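Local coordinates for protein beta-lactamase II (Erythrobacter litoralis, PDB 6V72) that probably hydrolyses beta-lactams to substituted beta-amino acids as a zinc-dependent class B metallo-beta-lactamase, at residues Ile179-Lys187 against Tyr205-Phe216. Numbering follows the deposited sequence. Where two conformers were deposited one is given.
Sequences IAFGGCMIK and YAQSVRNFAAAF
Apolar packing centres on the ring of F212, which helix 205-215 directs at strand 179-181 and the loop after it. Its CZ lies 3.8 Å from A180 CB, an approach that suits a small residue, and 3.9 Å from G182 CA; glycine's lack of a side chain there leaves room for I186 CG1. The side chains of I186 and F212 cross obliquely, I186 CG1 meeting F212 CE2 at 3.9 Å, while I186 CD1 packs on F212 CD2 and lies near V209 CG1. F216 brings its CB to 3.9 Å from A180 CB, extending the apolar contact past the helix end. Selenomethionine M185 passes Y205 and V209 in the opposite direction, its CG (anti to the backbone N, chi1 167°) 4.0 Å from Y205 CE1.

The polar part is one direct bond: Y205 OH donates to M185 O at 2.7 Å, meeting the carbonyl at 121° and tilted 21° from its plane. Tyrosine suits the place, its ring packing on M185 while its hydroxyl satisfies that carbonyl. A water donates to Y205 OH, and K187 NZ reaches that water weakly.

The contact joins the first strand and the helix of the beta-alpha-beta unit completed by strand 221-223. C184 binds zinc in another structure of this protein; none is bound to this chain. The Y205 bond from the helix, with K187 NZ to C184 O (2.7 Å) inside the loop, is consistent with a fixed backbone around C184.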
loop_
_atom_site.group_PDB
_atom_site.type_symbol
_atom_site.label_atom_id
_atom_site.label_comp_id
_atom_site.label_asym_id
_atom_site.label_seq_id
_atom_site.Cartn_x
_atom_site.Cartn_y
_atom_site.Cartn_z
ATOM N N ILE A 179 11.614 8.425 24.187
ATOM C CA ILE A 179 10.870 7.450 23.397
ATOM C C ILE A 179 9.639 8.136 22.827
ATOM O O ILE A 179 8.908 8.819 23.555
ATOM C CB ILE A 179 10.446 6.226 24.236
ATOM C CG1 ILE A 179 11.653 5.461 24.770
ATOM C CG2 ILE A 179 9.515 5.308 23.433
ATOM C CD1 ILE A 179 11.288 4.539 25.933
ATOM N N ALA A 180 9.388 7.936 21.546
ATOM C CA ALA A 180 8.137 8.386 20.959
ATOM C C ALA A 180 7.558 7.244 20.147
ATOM O O ALA A 180 8.299 6.517 19.470
ATOM C CB ALA A 180 8.315 9.612 20.077
ATOM N N PHE A 181 6.238 7.091 20.213
ATOM C CA PHE A 181 5.533 6.005 19.542
ATOM C C PHE A 181 4.603 6.586 18.487
ATOM O O PHE A 181 3.655 7.311 18.816
ATOM C CB PHE A 181 4.752 5.171 20.556
ATOM C CG PHE A 181 4.004 4.001 19.955
ATOM C CD1 PHE A 181 4.677 2.843 19.582
ATOM C CD2 PHE A 181 2.620 4.046 19.807
ATOM C CE1 PHE A 181 3.988 1.766 19.047
ATOM C CE2 PHE A 181 1.933 2.958 19.294
ATOM C CZ PHE A 181 2.607 1.832 18.911
ATOM N N GLY A 182 4.870 6.258 17.222
ATOM C CA GLY A 182 4.156 6.840 16.111
ATOM C C GLY A 182 2.960 6.059 15.638
ATOM O O GLY A 182 2.341 6.452 14.651
ATOM N N GLY A 183 2.596 4.969 16.304
ATOM C CA GLY A 183 1.439 4.211 15.858
ATOM C C GLY A 183 1.581 3.716 14.425
ATOM O O GLY A 183 2.651 3.307 13.986
ATOM N N CYS A 184 0.476 3.738 13.678
ATOM C CA CYS A 184 0.496 3.277 12.299
ATOM C C CYS A 184 0.924 4.351 11.321
ATOM O O CYS A 184 1.037 4.064 10.126
ATOM C CB CYS A 184 -0.869 2.752 11.878
ATOM S SG CYS A 184 -1.259 1.074 12.515
HETATM N N MSE A 185 1.187 5.555 11.797
HETATM C CA MSE A 185 1.538 6.643 10.922
HETATM C C MSE A 185 3.009 6.587 10.498
HETATM O O MSE A 185 3.355 6.966 9.379
HETATM C CB MSE A 185 1.215 7.940 11.634
HETATM C CG MSE A 185 1.772 9.176 11.045
HETATM SE SE MSE A 185 1.108 10.569 12.223
HETATM C CE MSE A 185 0.050 9.516 13.476
ATOM N N ILE A 186 3.867 6.101 11.401
ATOM C CA ILE A 186 5.312 6.078 11.189
ATOM C C ILE A 186 5.707 4.699 10.699
ATOM O O ILE A 186 5.260 3.674 11.253
ATOM C CB ILE A 186 6.064 6.454 12.482
ATOM C CG1 ILE A 186 5.672 7.868 12.925
ATOM C CG2 ILE A 186 7.595 6.363 12.301
ATOM C CD1 ILE A 186 6.109 8.981 11.950
ATOM N N LYS A 187 6.510 4.675 9.636
ATOM C CA LYS A 187 7.029 3.471 9.008
ATOM C C LYS A 187 8.537 3.418 9.169
ATOM O O LYS A 187 9.179 4.395 9.564
ATOM C CB LYS A 187 6.699 3.436 7.513
ATOM C CG LYS A 187 5.273 3.677 7.152
ATOM C CD LYS A 187 4.311 2.826 7.940
ATOM C CE LYS A 187 2.958 2.954 7.302
ATOM N NZ LYS A 187 1.872 2.461 8.169
ATOM N N TYR A 205 -0.832 14.134 5.299
ATOM C CA TYR A 205 0.071 13.161 5.915
ATOM C C TYR A 205 1.434 13.775 6.213
ATOM O O TYR A 205 1.959 13.644 7.329
ATOM C CB TYR A 205 0.201 11.943 4.996
ATOM C CG TYR A 205 0.593 10.629 5.648
ATOM C CD1 TYR A 205 1.716 10.522 6.464
ATOM C CD2 TYR A 205 -0.146 9.479 5.396
ATOM C CE1 TYR A 205 2.081 9.310 7.015
ATOM C CE2 TYR A 205 0.190 8.274 5.951
ATOM C CZ TYR A 205 1.295 8.188 6.771
ATOM O OH TYR A 205 1.612 6.952 7.313
ATOM N N ALA A 206 2.031 14.462 5.238
ATOM C CA ALA A 206 3.378 14.968 5.464
ATOM C C ALA A 206 3.422 15.995 6.596
ATOM O O ALA A 206 4.319 15.948 7.446
ATOM C CB ALA A 206 3.928 15.578 4.168
ATOM N N GLN A 207 2.467 16.931 6.632
ATOM C CA GLN A 207 2.480 17.904 7.716
ATOM C C GLN A 207 2.220 17.237 9.059
ATOM O O GLN A 207 2.795 17.638 10.071
ATOM C CB GLN A 207 1.453 19.010 7.472
ATOM C CG GLN A 207 1.522 20.124 8.509
ATOM C CD GLN A 207 2.903 20.783 8.564
ATOM O OE1 GLN A 207 3.523 21.086 7.523
ATOM N NE2 GLN A 207 3.390 21.006 9.770
ATOM N N SER A 208 1.354 16.222 9.095
ATOM C CA SER A 208 1.136 15.526 10.361
ATOM C C SER A 208 2.404 14.842 10.838
ATOM O O SER A 208 2.694 14.827 12.040
ATOM C CB SER A 208 -0.012 14.525 10.226
ATOM O OG SER A 208 -1.204 15.203 9.804
ATOM N N VAL A 209 3.193 14.288 9.921
ATOM C CA VAL A 209 4.470 13.716 10.345
ATOM C C VAL A 209 5.396 14.813 10.870
ATOM O O VAL A 209 6.076 14.631 11.883
ATOM C CB VAL A 209 5.116 12.920 9.192
ATOM C CG1 VAL A 209 6.527 12.445 9.568
ATOM C CG2 VAL A 209 4.267 11.718 8.847
ATOM N N ARG A 210 5.428 15.976 10.206
ATOM C CA ARG A 210 6.247 17.070 10.718
ATOM C C ARG A 210 5.788 17.487 12.102
ATOM O O ARG A 210 6.610 17.849 12.954
ATOM C CB ARG A 210 6.181 18.277 9.787
ATOM C CG ARG A 210 6.749 18.047 8.385
ATOM C CD ARG A 210 6.805 19.383 7.617
ATOM N NE ARG A 210 7.130 19.117 6.218
ATOM C CZ ARG A 210 6.247 19.094 5.224
ATOM N NH1 ARG A 210 4.972 19.412 5.443
ATOM N NH2 ARG A 210 6.646 18.763 4.000
ATOM N N ASN A 211 4.465 17.508 12.323
ATOM C CA ASN A 211 3.927 17.889 13.628
ATOM C C ASN A 211 4.375 16.911 14.712
ATOM O O ASN A 211 4.776 17.321 15.800
ATOM C CB ASN A 211 2.402 17.935 13.558
ATOM C CG ASN A 211 1.888 19.094 12.703
ATOM O OD1 ASN A 211 2.610 20.064 12.437
ATOM N ND2 ASN A 211 0.633 19.009 12.301
ATOM N N PHE A 212 4.296 15.610 14.422
ATOM C CA PHE A 212 4.789 14.586 15.352
ATOM C C PHE A 212 6.268 14.785 15.663
ATOM O O PHE A 212 6.685 14.724 16.829
ATOM C CB PHE A 212 4.539 13.193 14.753
ATOM C CG PHE A 212 5.206 12.058 15.497
ATOM C CD1 PHE A 212 4.713 11.619 16.716
ATOM C CD2 PHE A 212 6.308 11.412 14.957
ATOM C CE1 PHE A 212 5.320 10.551 17.388
ATOM C CE2 PHE A 212 6.921 10.346 15.618
ATOM C CZ PHE A 212 6.423 9.920 16.840
ATOM N N ALA A 213 7.081 15.004 14.621
ATOM C CA ALA A 213 8.519 15.192 14.828
ATOM C C ALA A 213 8.796 16.392 15.725
ATOM O O ALA A 213 9.719 16.360 16.548
ATOM C CB ALA A 213 9.218 15.364 13.481
ATOM N N ALA A 214 8.001 17.459 15.587
ATOM C CA ALA A 214 8.195 18.661 16.390
ATOM C C ALA A 214 7.626 18.525 17.792
ATOM O O ALA A 214 8.096 19.206 18.711
ATOM C CB ALA A 214 7.544 19.864 15.698
ATOM N N ALA A 215 6.604 17.686 17.958
ATOM C CA ALA A 215 6.026 17.443 19.273
ATOM C C ALA A 215 6.994 16.693 20.172
ATOM O O ALA A 215 7.024 16.912 21.394
ATOM C CB ALA A 215 4.726 16.645 19.123
ATOM N N PHE A 216 7.768 15.775 19.587
ATOM C CA PHE A 216 8.742 14.963 20.311
ATOM C C PHE A 216 10.098 15.156 19.652
ATOM O O PHE A 216 10.623 14.240 19.005
ATOM C CB PHE A 216 8.325 13.493 20.320
ATOM C CG PHE A 216 6.959 13.273 20.918
ATOM C CD1 PHE A 216 6.743 13.478 22.274
ATOM C CD2 PHE A 216 5.883 12.898 20.117
ATOM C CE1 PHE A 216 5.487 13.311 22.833
ATOM C CE2 PHE A 216 4.627 12.721 20.659
ATOM C CZ PHE A 216 4.426 12.933 22.023
HETATM O O HOH W 1 0.297 4.634 6.479
#